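Local coordinates for protein zinc chaperone AztD (Citrobacter koseri, PDB 6CMK) that carries zinc in the periplasm as a chaperone, handing one zinc ion directly to the solute-binding protein AztC of the AztABCD transport system, at residues A210-L215 and C229-L234; V173-Y178 and A241-R246; V305-A310 and I355-N360; D32-R37 and D52-D57. All blocks are in the same frame, centred on the assembly; numbering follows the deposited sequence. Where two conformers were deposited one is given.

Contact 1 (A210-L215 and C229-L234); sequences ALCPGL and CETGLL
C212 and C229 are joined by a disulfide that staples two consecutive blades of a beta propeller: C212 follows strand 208-211 of one blade, and C229 lies in the turn between strands 224-228 and 232-237 of the next. The bond measures 2.0 Å from SG to SG, with a chi3 of -75°. On C229 the sulfur stands between the backbone N and the carbonyl carbon (chi1 80°), which turns it toward its partner.

Apolar contacts fill in around the sulfurs. L234 lays CG 3.7 Å from C212 SG, and its CD1 meets L215 CD1 at 4.0 Å, the two leucines crossing at about a right angle. A210 CB rests against both methyls of L234, CD1 and CD2, and I245 of strand 244-249 extends this cluster. Further out, P213 sets CG 3.8 Å from T231 CG2. L215 directly precedes H216, a ligand of the high-affinity zinc site 1.

Polar links are few. E230 N donates to P213 O over 2.8 Å, approaching nearly along the C=O axis with an N-H...O angle of 170°. T231 OG1 is hydrogen-bonded to H247 NE2 and also reaches across the contact through water: a single molecule lies 2.7 Å from T231 OG1 and donates a hydrogen bond to L211 O at 3.1 Å.

Contact 2 (V173-Y178 and A241-R246); sequences VPYDNY and AAPVIR
Y175 and Y178 both pack on P243, whose ring fits in between them, and Y178 also covers A242. In Y178, CG stands anti to the carbonyl carbon and beside the backbone N (chi1 -62°); with the ring also turned roughly perpendicular to the CA-CB-CG plane, one face lies over A242. There A242 CB sits 3.9 Å from the ring centroid and 16° off the normal, a CH-pi contact displaced toward the hydroxyl-bearing end: the methyl lies closest to CZ, 3.8 Å away. A242 CA adds to the same face, 3.6 Å from Y178 CE2.

Y175 takes a similar first torsion, yet the turn between the two residues sends its ring to another part of the proline. P243 CB stands over the centre of one face, 4.2 Å from the centroid and 12° off the normal, while P243 CG lies 3.8 Å from Y175 CG. On the nitrogen side of the proline ring, P243 CD packs 3.6 Å from Y178 CB.

The tyrosines belong to a beta hairpin closed by Y175 N donating to Y178 O at 2.9 Å, with D176 and N177 in the connecting turn and N177 at positive phi. This turn joins strands 172-174 and 178-183 of one propeller blade, whereas A242 and P243 lead into strand 244-249, the last strand of the next blade. V198 and I236 add apolar contacts to P243. Q238 spans the two segments, its OE1 accepting from D176 N and its NE2 donating to A241 O.

Contact 3 (V305-A310 and I355-N360); sequences VDPVRA and IAVADN
The guanidinium of R309 is gripped at its edge by D359 and N360, while V308 CB of its own loop lies over one face. NH2 donates to D359 O at 2.8 Å in a nearly straight bond (170°) that lies in both the carbonyl plane and the guanidinium plane. NH1 reaches N360 OD1 at 2.9 Å; this bond is more bent, and the amide plane is turned 75° from that of the guanidinium. V357 CG1 also comes in at the edge, 3.7 Å from R309 NH2.

A bend at chi2 and chi3 (-74°) folds the arginine back on its own loop, where NE forms a salt bridge with D306 OD2 at 2.7 Å. Y314 OH holds the same oxygen, so the carboxylate that orients the guanidinium is itself fixed. D306 OD1 closes an Asx turn by accepting from V308 N at 2.9 Å and takes R309 N as well.

Beside this polar group, P307 CD packs 3.8 Å from V357 CB, and V308 CG2 lies 3.7 Å from D359 O. P307 O is bonded to S343 OG of the second subunit.

Here the loop between the first two strands of one blade bonds to the turn that follows strand 355-358, the first strand of the next: an arginine side chain bridges adjacent blades of a beta propeller, held by one backbone and one side-chain acceptor.

Contact 4 (D32-R37 and D52-D57); sequences DVTAWR and DALDGD
W36 O and D52 OD1, two acceptors, face each other at 3.5 Å, and each is supplied by other donors. A53 N bonds to W36 O at 2.9 Å, coming from above the carbonyl plane and 40° out of it. D52 OD1 receives a hydrogen from a water 2.7 Å away, and the same water accepts from W36 N at 3.0 Å, linking the carboxylate to the strand. L54 N also donates to D52 OD1, at 2.9 Å on the anti side, making an Asx turn. With CG anti to the backbone N (chi1 -174°), D52 holds OD1 where it meets both the water on the strand and its own turn.

R37 and D52 form an antiparallel, non-hydrogen-bonded pair with both side chains on one face of the sheet. Beyond D52 the chain curls away, G56 N bonding back to D52 O before strand 58-63 begins. The sheet is the closing blade of the propeller: three strands from the start of the chain are completed by strand 392-403 from its end, the ring closure often called molecular Velcro. R37 has its main polar partners outside the contact, its NH1 bonding to S94 O and D110 O.

On the other face, L54 lays its two methyls along the T34 and W36 side of the strand. L54 CD1 lies 3.8 Å from T34 CG2, the two side chains crossing at about a right angle, and L54 CD2 approaches the indole obliquely, 3.9 Å from W36 CD1. T34 CG2 in turn sits at the edge of that indole, while A53 CB packs 3.8 Å from W36 CB.

Three of the four contacts join neighbouring blades; contact 4 lies within the closing blade. Contacts 1 and 2 link the same pair of blades, their centres about 17 Å apart, and meet where I245 packs on A210 and L234. One relies on a covalent bond and aliphatic packing, the other on tyrosine faces. Contact 3 lies nearest the chain's centre, about 13 Å away, and depends on an arginine bonded to a backbone carbonyl and a side-chain amide; the other three are 20 to 21 Å out. All four are only partly buried. Contacts 3 and 4 touch through W36, which packs against A358 and D359, and both border the second subunit, which contact 2 touches more lightly at D176.

Contact 1 (A210-L215 and C229-L234)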
loop_
_atom_site.group_PDB
_atom_site.type_symbol
_atom_site.label_atom_id
_atom_site.label_comp_id
_atom_site.label_asym_id
_atom_site.label_seq_id
_atom_site.Cartn_x
_atom_site.Cartn_y
_atom_site.Cartn_z
ATOM N N ALA B 210 2.180 7.976 -30.034
ATOM C CA ALA B 210 1.953 9.226 -29.323
ATOM C C ALA B 210 3.159 10.128 -29.555
ATOM O O ALA B 210 4.204 9.942 -28.923
ATOM C CB ALA B 210 1.736 8.968 -27.836
ATOM N N LEU B 211 3.006 11.114 -30.439
ATOM C CA LEU B 211 4.098 12.034 -30.722
ATOM C C LEU B 211 4.322 12.976 -29.547
ATOM O O LEU B 211 3.375 13.486 -28.941
ATOM C CB LEU B 211 3.818 12.840 -31.993
ATOM C CG LEU B 211 4.496 12.357 -33.279
ATOM C CD1 LEU B 211 4.080 10.946 -33.613
ATOM C CD2 LEU B 211 4.168 13.276 -34.440
ATOM N N CYS B 212 5.589 13.204 -29.233
ATOM C CA CYS B 212 6.008 14.074 -28.143
ATOM C C CYS B 212 7.459 14.444 -28.430
ATOM O O CYS B 212 8.382 13.756 -27.974
ATOM C CB CYS B 212 5.854 13.385 -26.782
ATOM S SG CYS B 212 5.414 14.489 -25.385
ATOM N N PRO B 213 7.694 15.499 -29.207
ATOM C CA PRO B 213 9.061 15.794 -29.661
ATOM C C PRO B 213 10.010 16.059 -28.502
ATOM O O PRO B 213 9.658 16.725 -27.528
ATOM C CB PRO B 213 8.886 17.041 -30.535
ATOM C CG PRO B 213 7.556 17.603 -30.180
ATOM C CD PRO B 213 6.712 16.460 -29.730
ATOM N N GLY B 214 11.225 15.534 -28.619
ATOM C CA GLY B 214 12.240 15.787 -27.618
ATOM C C GLY B 214 11.936 15.093 -26.311
ATOM O O GLY B 214 12.138 15.675 -25.240
ATOM N N LEU B 215 11.432 13.866 -26.375
ATOM C CA LEU B 215 11.020 13.160 -25.168
ATOM C C LEU B 215 12.218 12.846 -24.281
ATOM O O LEU B 215 13.207 12.255 -24.731
ATOM C CB LEU B 215 10.293 11.879 -25.557
ATOM C CG LEU B 215 9.555 11.137 -24.443
ATOM C CD1 LEU B 215 8.353 10.412 -25.027
ATOM C CD2 LEU B 215 10.486 10.152 -23.748
ATOM N N CYS B 229 8.220 15.972 -22.592
ATOM C CA CYS B 229 8.829 16.335 -23.862
ATOM C C CYS B 229 8.649 17.838 -24.073
ATOM O O CYS B 229 8.295 18.575 -23.148
ATOM C CB CYS B 229 8.225 15.497 -24.991
ATOM S SG CYS B 229 6.650 16.093 -25.555
ATOM N N GLU B 230 8.906 18.296 -25.302
ATOM C CA GLU B 230 8.884 19.731 -25.583
ATOM C C GLU B 230 7.475 20.321 -25.585
ATOM O O GLU B 230 7.330 21.528 -25.368
ATOM C CB GLU B 230 9.576 20.002 -26.924
ATOM C CG GLU B 230 11.030 19.550 -26.939
ATOM C CD GLU B 230 11.677 19.611 -28.318
ATOM O OE1 GLU B 230 10.967 19.837 -29.322
ATOM O OE2 GLU B 230 12.908 19.428 -28.390
ATOM N N THR B 231 6.435 19.516 -25.807
ATOM C CA THR B 231 5.074 20.040 -25.889
ATOM C C THR B 231 4.245 19.824 -24.627
ATOM O O THR B 231 3.202 20.466 -24.482
ATOM C CB THR B 231 4.322 19.405 -27.066
ATOM O OG1 THR B 231 4.263 17.981 -26.903
ATOM C CG2 THR B 231 5.000 19.744 -28.382
ATOM N N GLY B 232 4.668 18.955 -23.726
ATOM C CA GLY B 232 3.833 18.616 -22.583
ATOM C C GLY B 232 4.289 17.305 -21.968
ATOM O O GLY B 232 5.453 16.919 -22.087
ATOM N N LEU B 233 3.347 16.638 -21.305
ATOM C CA LEU B 233 3.582 15.330 -20.720
ATOM C C LEU B 233 2.682 14.306 -21.390
ATOM O O LEU B 233 1.521 14.593 -21.695
ATOM C CB LEU B 233 3.295 15.313 -19.205
ATOM C CG LEU B 233 3.878 16.434 -18.343
ATOM C CD1 LEU B 233 3.581 16.194 -16.862
ATOM C CD2 LEU B 233 5.371 16.590 -18.556
ATOM N N LEU B 234 3.227 13.119 -21.617
ATOM C CA LEU B 234 2.422 11.951 -21.929
ATOM C C LEU B 234 2.065 11.312 -20.599
ATOM O O LEU B 234 2.937 11.139 -19.742
ATOM C CB LEU B 234 3.179 10.961 -22.807
ATOM C CG LEU B 234 3.622 11.435 -24.185
ATOM C CD1 LEU B 234 4.329 10.300 -24.887
ATOM C CD2 LEU B 234 2.456 11.926 -25.027
HETATM O O HOH W 1 3.247 16.584 -28.953
#

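Contact 2 (V173-Y178 and A241-R246)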
loop_
_atom_site.group_PDB
_atom_site.type_symbol
_atom_site.label_atom_id
_atom_site.label_comp_id
_atom_site.label_asym_id
_atom_site.label_seq_id
_atom_site.Cartn_x
_atom_site.Cartn_y
_atom_site.Cartn_z
ATOM N N VAL B 173 8.541 1.657 -20.112
ATOM C CA VAL B 173 7.672 1.613 -18.947
ATOM C C VAL B 173 6.936 0.277 -18.973
ATOM O O VAL B 173 6.255 -0.032 -19.958
ATOM C CB VAL B 173 6.678 2.784 -18.933
ATOM C CG1 VAL B 173 5.898 2.781 -17.629
ATOM C CG2 VAL B 173 7.410 4.104 -19.128
ATOM N N PRO B 174 7.043 -0.561 -17.918
ATOM C CA PRO B 174 6.457 -1.902 -17.986
ATOM C C PRO B 174 5.001 -1.945 -17.541
ATOM O O PRO B 174 4.639 -1.371 -16.504
ATOM C CB PRO B 174 7.362 -2.708 -17.055
ATOM C CG PRO B 174 7.740 -1.726 -15.983
ATOM C CD PRO B 174 7.810 -0.367 -16.668
ATOM N N TYR B 175 4.170 -2.610 -18.333
ATOM C CA TYR B 175 2.743 -2.800 -18.075
ATOM C C TYR B 175 2.409 -4.290 -18.110
ATOM O O TYR B 175 3.271 -5.135 -18.340
ATOM C CB TYR B 175 1.912 -1.983 -19.076
ATOM C CG TYR B 175 1.990 -0.527 -18.712
ATOM C CD1 TYR B 175 1.223 -0.028 -17.680
ATOM C CD2 TYR B 175 2.908 0.319 -19.314
ATOM C CE1 TYR B 175 1.312 1.272 -17.287
ATOM C CE2 TYR B 175 3.007 1.629 -18.924
ATOM C CZ TYR B 175 2.206 2.104 -17.900
ATOM O OH TYR B 175 2.302 3.409 -17.473
ATOM N N ASP B 176 1.152 -4.621 -17.822
ATOM C CA ASP B 176 0.710 -6.011 -17.873
ATOM C C ASP B 176 0.550 -6.409 -19.328
ATOM O O ASP B 176 -0.338 -5.900 -20.017
ATOM C CB ASP B 176 -0.603 -6.194 -17.130
ATOM C CG ASP B 176 -0.494 -5.850 -15.671
ATOM O OD1 ASP B 176 0.575 -6.112 -15.077
ATOM O OD2 ASP B 176 -1.493 -5.324 -15.122
ATOM N N ASN B 177 1.419 -7.299 -19.794
ATOM C CA ASN B 177 1.387 -7.856 -21.145
ATOM C C ASN B 177 1.755 -6.835 -22.213
ATOM O O ASN B 177 1.624 -7.140 -23.416
ATOM C CB ASN B 177 0.009 -8.454 -21.447
ATOM C CG ASN B 177 -0.409 -9.483 -20.413
ATOM O OD1 ASN B 177 0.338 -10.407 -20.120
ATOM N ND2 ASN B 177 -1.588 -9.300 -19.828
ATOM N N TYR B 178 2.238 -5.655 -21.814
ATOM C CA TYR B 178 2.592 -4.563 -22.715
ATOM C C TYR B 178 3.738 -3.763 -22.108
ATOM O O TYR B 178 4.061 -3.900 -20.926
ATOM C CB TYR B 178 1.409 -3.618 -22.968
ATOM C CG TYR B 178 0.211 -4.250 -23.628
ATOM C CD1 TYR B 178 0.135 -4.356 -25.010
ATOM C CD2 TYR B 178 -0.843 -4.742 -22.877
ATOM C CE1 TYR B 178 -0.963 -4.935 -25.620
ATOM C CE2 TYR B 178 -1.936 -5.320 -23.476
ATOM C CZ TYR B 178 -1.990 -5.412 -24.848
ATOM O OH TYR B 178 -3.077 -5.986 -25.451
ATOM N N ALA B 241 -6.924 -3.620 -20.094
ATOM C CA ALA B 241 -6.686 -3.662 -21.525
ATOM C C ALA B 241 -5.267 -3.155 -21.762
ATOM O O ALA B 241 -4.426 -3.122 -20.856
ATOM C CB ALA B 241 -7.745 -2.839 -22.272
ATOM N N ALA B 242 -4.977 -2.755 -22.992
ATOM C CA ALA B 242 -3.685 -2.168 -23.262
ATOM C C ALA B 242 -3.575 -0.834 -22.531
ATOM O O ALA B 242 -4.589 -0.188 -22.250
ATOM C CB ALA B 242 -3.486 -1.965 -24.759
ATOM N N PRO B 243 -2.362 -0.411 -22.186
ATOM C CA PRO B 243 -2.200 0.923 -21.597
ATOM C C PRO B 243 -2.733 1.991 -22.536
ATOM O O PRO B 243 -2.790 1.806 -23.759
ATOM C CB PRO B 243 -0.688 1.058 -21.383
ATOM C CG PRO B 243 -0.052 -0.140 -21.919
ATOM C CD PRO B 243 -1.093 -1.141 -22.329
ATOM N N VAL B 244 -3.149 3.110 -21.942
ATOM C CA VAL B 244 -3.693 4.251 -22.667
ATOM C C VAL B 244 -2.789 5.455 -22.431
ATOM O O VAL B 244 -2.509 5.814 -21.281
ATOM C CB VAL B 244 -5.137 4.561 -22.235
ATOM C CG1 VAL B 244 -5.659 5.799 -22.961
ATOM C CG2 VAL B 244 -6.036 3.361 -22.501
ATOM N N ILE B 245 -2.365 6.090 -23.522
ATOM C CA ILE B 245 -1.505 7.270 -23.484
ATOM C C ILE B 245 -2.347 8.489 -23.835
ATOM O O ILE B 245 -3.020 8.509 -24.873
ATOM C CB ILE B 245 -0.326 7.145 -24.470
ATOM C CG1 ILE B 245 0.512 5.895 -24.198
ATOM C CG2 ILE B 245 0.551 8.400 -24.417
ATOM C CD1 ILE B 245 1.518 5.600 -25.309
ATOM N N ARG B 246 -2.287 9.517 -22.998
ATOM C CA ARG B 246 -2.866 10.800 -23.352
ATOM C C ARG B 246 -1.799 11.879 -23.224
ATOM O O ARG B 246 -0.821 11.731 -22.492
ATOM C CB ARG B 246 -4.087 11.133 -22.485
ATOM C CG ARG B 246 -3.812 11.417 -21.018
ATOM C CD ARG B 246 -5.078 11.948 -20.353
ATOM N NE ARG B 246 -4.895 12.301 -18.944
ATOM C CZ ARG B 246 -4.944 13.538 -18.448
ATOM N NH1 ARG B 246 -5.171 14.587 -19.231
ATOM N NH2 ARG B 246 -4.769 13.728 -17.146
#

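Contact 3 (V305-A310 and I355-N360)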
loop_
_atom_site.group_PDB
_atom_site.type_symbol
_atom_site.label_atom_id
_atom_site.label_comp_id
_atom_site.label_asym_id
_atom_site.label_seq_id
_atom_site.Cartn_x
_atom_site.Cartn_y
_atom_site.Cartn_z
ATOM N N VAL B 305 10.593 13.628 -3.707
ATOM C CA VAL B 305 9.358 13.797 -2.956
ATOM C C VAL B 305 9.544 13.225 -1.554
ATOM O O VAL B 305 10.433 12.413 -1.285
ATOM C CB VAL B 305 8.136 13.151 -3.660
ATOM C CG1 VAL B 305 8.015 13.651 -5.101
ATOM C CG2 VAL B 305 8.192 11.620 -3.607
ATOM N N ASP B 306 8.701 13.673 -0.633
ATOM C CA ASP B 306 8.659 13.078 0.693
ATOM C C ASP B 306 7.617 11.969 0.656
ATOM O O ASP B 306 6.428 12.262 0.460
ATOM C CB ASP B 306 8.312 14.113 1.750
ATOM C CG ASP B 306 8.521 13.598 3.174
ATOM O OD1 ASP B 306 8.147 12.437 3.468
ATOM O OD2 ASP B 306 9.043 14.367 4.010
ATOM N N PRO B 307 8.012 10.700 0.780
ATOM C CA PRO B 307 7.034 9.607 0.685
ATOM C C PRO B 307 6.163 9.468 1.912
ATOM O O PRO B 307 5.075 8.884 1.816
ATOM C CB PRO B 307 7.919 8.368 0.499
ATOM C CG PRO B 307 9.211 8.725 1.156
ATOM C CD PRO B 307 9.386 10.204 0.975
ATOM N N VAL B 308 6.606 9.986 3.051
ATOM C CA VAL B 308 5.884 9.869 4.312
ATOM C C VAL B 308 4.934 11.044 4.519
ATOM O O VAL B 308 3.775 10.860 4.903
ATOM C CB VAL B 308 6.900 9.745 5.471
ATOM C CG1 VAL B 308 6.184 9.704 6.819
ATOM C CG2 VAL B 308 7.764 8.512 5.305
ATOM N N ARG B 309 5.414 12.271 4.297
ATOM C CA ARG B 309 4.594 13.478 4.390
ATOM C C ARG B 309 4.240 13.893 2.964
ATOM O O ARG B 309 4.962 14.641 2.307
ATOM C CB ARG B 309 5.322 14.575 5.159
ATOM C CG ARG B 309 5.603 14.213 6.612
ATOM C CD ARG B 309 6.923 14.802 7.098
ATOM N NE ARG B 309 8.025 14.038 6.515
ATOM C CZ ARG B 309 8.538 12.931 7.047
ATOM N NH1 ARG B 309 8.093 12.467 8.221
ATOM N NH2 ARG B 309 9.515 12.300 6.417
ATOM N N ALA B 310 3.091 13.416 2.494
ATOM C CA ALA B 310 2.734 13.551 1.088
ATOM C C ALA B 310 2.584 14.992 0.621
ATOM O O ALA B 310 2.635 15.235 -0.586
ATOM C CB ALA B 310 1.421 12.815 0.808
ATOM N N ILE B 355 19.457 14.078 -2.458
ATOM C CA ILE B 355 18.524 14.004 -1.334
ATOM C C ILE B 355 17.890 12.618 -1.273
ATOM O O ILE B 355 17.496 12.058 -2.303
ATOM C CB ILE B 355 17.398 15.054 -1.454
ATOM C CG1 ILE B 355 17.880 16.435 -1.912
ATOM C CG2 ILE B 355 16.652 15.161 -0.138
ATOM C CD1 ILE B 355 16.716 17.294 -2.449
ATOM N N ALA B 356 17.740 12.085 -0.060
ATOM C CA ALA B 356 16.838 10.964 0.202
ATOM C C ALA B 356 16.025 11.243 1.459
ATOM O O ALA B 356 16.381 12.086 2.278
ATOM C CB ALA B 356 17.591 9.635 0.372
ATOM N N VAL B 357 14.920 10.510 1.612
ATOM C CA VAL B 357 14.061 10.631 2.789
ATOM C C VAL B 357 13.850 9.247 3.390
ATOM O O VAL B 357 13.526 8.302 2.669
ATOM C CB VAL B 357 12.699 11.264 2.448
ATOM C CG1 VAL B 357 11.884 11.469 3.728
ATOM C CG2 VAL B 357 12.873 12.586 1.720
ATOM N N ALA B 358 14.015 9.138 4.710
ATOM C CA ALA B 358 13.736 7.905 5.435
ATOM C C ALA B 358 13.095 8.262 6.764
ATOM O O ALA B 358 13.636 9.081 7.513
ATOM C CB ALA B 358 15.004 7.079 5.680
ATOM N N ASP B 359 11.947 7.643 7.051
ATOM C CA ASP B 359 11.224 7.825 8.316
ATOM C C ASP B 359 10.965 9.320 8.486
ATOM O O ASP B 359 10.333 9.927 7.608
ATOM C CB ASP B 359 12.017 7.158 9.445
ATOM C CG ASP B 359 11.160 6.834 10.651
ATOM O OD1 ASP B 359 9.920 6.777 10.507
ATOM O OD2 ASP B 359 11.724 6.641 11.745
ATOM N N ASN B 360 11.428 9.946 9.559
ATOM C CA ASN B 360 11.178 11.364 9.788
ATOM C C ASN B 360 12.437 12.198 9.584
ATOM O O ASN B 360 12.606 13.249 10.206
ATOM C CB ASN B 360 10.605 11.560 11.187
ATOM C CG ASN B 360 9.282 10.836 11.368
ATOM O OD1 ASN B 360 8.525 10.645 10.406
ATOM N ND2 ASN B 360 8.999 10.415 12.597
#

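Contact 4 (D32-R37 and D52-D57)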
loop_
_atom_site.group_PDB
_atom_site.type_symbol
_atom_site.label_atom_id
_atom_site.label_comp_id
_atom_site.label_asym_id
_atom_site.label_seq_id
_atom_site.Cartn_x
_atom_site.Cartn_y
_atom_site.Cartn_z
ATOM N N ASP B 32 7.506 -4.728 17.835
ATOM C CA ASP B 32 7.247 -3.761 16.773
ATOM C C ASP B 32 8.580 -3.157 16.351
ATOM O O ASP B 32 9.267 -2.539 17.172
ATOM C CB ASP B 32 6.285 -2.683 17.278
ATOM C CG ASP B 32 5.513 -2.026 16.172
ATOM O OD1 ASP B 32 6.119 -1.254 15.401
ATOM O OD2 ASP B 32 4.295 -2.282 16.079
ATOM N N VAL B 33 8.954 -3.336 15.085
ATOM C CA VAL B 33 10.301 -3.011 14.633
ATOM C C VAL B 33 10.228 -1.990 13.513
ATOM O O VAL B 33 9.482 -2.170 12.545
ATOM C CB VAL B 33 11.064 -4.260 14.167
ATOM C CG1 VAL B 33 12.451 -3.865 13.667
ATOM C CG2 VAL B 33 11.163 -5.249 15.311
ATOM N N THR B 34 11.023 -0.935 13.654
ATOM C CA THR B 34 11.214 0.094 12.640
ATOM C C THR B 34 12.582 -0.113 12.012
ATOM O O THR B 34 13.576 -0.285 12.724
ATOM C CB THR B 34 11.129 1.498 13.250
ATOM O OG1 THR B 34 9.820 1.720 13.793
ATOM C CG2 THR B 34 11.419 2.566 12.206
ATOM N N ALA B 35 12.641 -0.100 10.686
ATOM C CA ALA B 35 13.929 -0.298 10.034
ATOM C C ALA B 35 13.947 0.461 8.723
ATOM O O ALA B 35 13.027 0.324 7.908
ATOM C CB ALA B 35 14.217 -1.786 9.794
ATOM N N TRP B 36 14.992 1.266 8.535
ATOM C CA TRP B 36 15.213 1.996 7.295
ATOM C C TRP B 36 16.692 1.932 6.941
ATOM O O TRP B 36 17.552 1.983 7.824
ATOM C CB TRP B 36 14.797 3.462 7.402
ATOM C CG TRP B 36 13.318 3.719 7.596
ATOM C CD1 TRP B 36 12.601 3.542 8.740
ATOM C CD2 TRP B 36 12.407 4.244 6.629
ATOM N NE1 TRP B 36 11.293 3.915 8.550
ATOM C CE2 TRP B 36 11.145 4.346 7.257
ATOM C CE3 TRP B 36 12.524 4.628 5.296
ATOM C CZ2 TRP B 36 10.027 4.821 6.595
ATOM C CZ3 TRP B 36 11.405 5.100 4.644
ATOM C CH2 TRP B 36 10.174 5.189 5.296
ATOM N N ARG B 37 16.981 1.845 5.643
ATOM C CA ARG B 37 18.346 1.697 5.164
ATOM C C ARG B 37 18.610 2.647 4.011
ATOM O O ARG B 37 17.741 2.871 3.165
ATOM C CB ARG B 37 18.605 0.257 4.739
ATOM C CG ARG B 37 18.676 -0.656 5.935
ATOM C CD ARG B 37 18.687 -2.114 5.567
ATOM N NE ARG B 37 18.696 -2.923 6.776
ATOM C CZ ARG B 37 18.809 -4.242 6.799
ATOM N NH1 ARG B 37 18.917 -4.920 5.670
ATOM N NH2 ARG B 37 18.813 -4.881 7.961
ATOM N N ASP B 52 22.510 1.978 8.037
ATOM C CA ASP B 52 21.283 2.056 8.819
ATOM C C ASP B 52 20.874 3.518 8.940
ATOM O O ASP B 52 21.614 4.330 9.499
ATOM C CB ASP B 52 21.501 1.429 10.194
ATOM C CG ASP B 52 20.227 1.341 11.020
ATOM O OD1 ASP B 52 19.297 2.161 10.843
ATOM O OD2 ASP B 52 20.156 0.431 11.865
ATOM N N ALA B 53 19.708 3.860 8.395
ATOM C CA ALA B 53 19.310 5.264 8.339
ATOM C C ALA B 53 19.043 5.833 9.726
ATOM O O ALA B 53 19.155 7.047 9.930
ATOM C CB ALA B 53 18.061 5.428 7.474
ATOM N N LEU B 54 18.674 4.987 10.685
ATOM C CA LEU B 54 18.214 5.502 11.970
ATOM C C LEU B 54 19.370 5.876 12.898
ATOM O O LEU B 54 19.209 6.760 13.747
ATOM C CB LEU B 54 17.278 4.476 12.620
ATOM C CG LEU B 54 16.154 3.960 11.702
ATOM C CD1 LEU B 54 15.187 3.057 12.455
ATOM C CD2 LEU B 54 15.380 5.093 11.026
ATOM N N ASP B 55 20.539 5.248 12.754
ATOM C CA ASP B 55 21.689 5.608 13.579
ATOM C C ASP B 55 22.999 5.719 12.808
ATOM O O ASP B 55 24.030 6.024 13.418
ATOM C CB ASP B 55 21.869 4.599 14.727
ATOM C CG ASP B 55 22.222 3.211 14.238
ATOM O OD1 ASP B 55 22.353 3.015 13.011
ATOM O OD2 ASP B 55 22.378 2.314 15.086
ATOM N N GLY B 56 23.005 5.469 11.504
ATOM C CA GLY B 56 24.170 5.752 10.701
ATOM C C GLY B 56 25.248 4.694 10.675
ATOM O O GLY B 56 26.319 4.956 10.116
ATOM N N ASP B 57 25.024 3.506 11.228
ATOM C CA ASP B 57 26.129 2.559 11.225
ATOM C C ASP B 57 26.146 1.758 9.924
ATOM O O ASP B 57 25.134 1.601 9.229
ATOM C CB ASP B 57 26.110 1.633 12.450
ATOM C CG ASP B 57 24.868 0.773 12.544
ATOM O OD1 ASP B 57 24.032 0.803 11.621
ATOM O OD2 ASP B 57 24.738 0.055 13.560
HETATM O O HOH W 2 17.057 0.684 10.612
#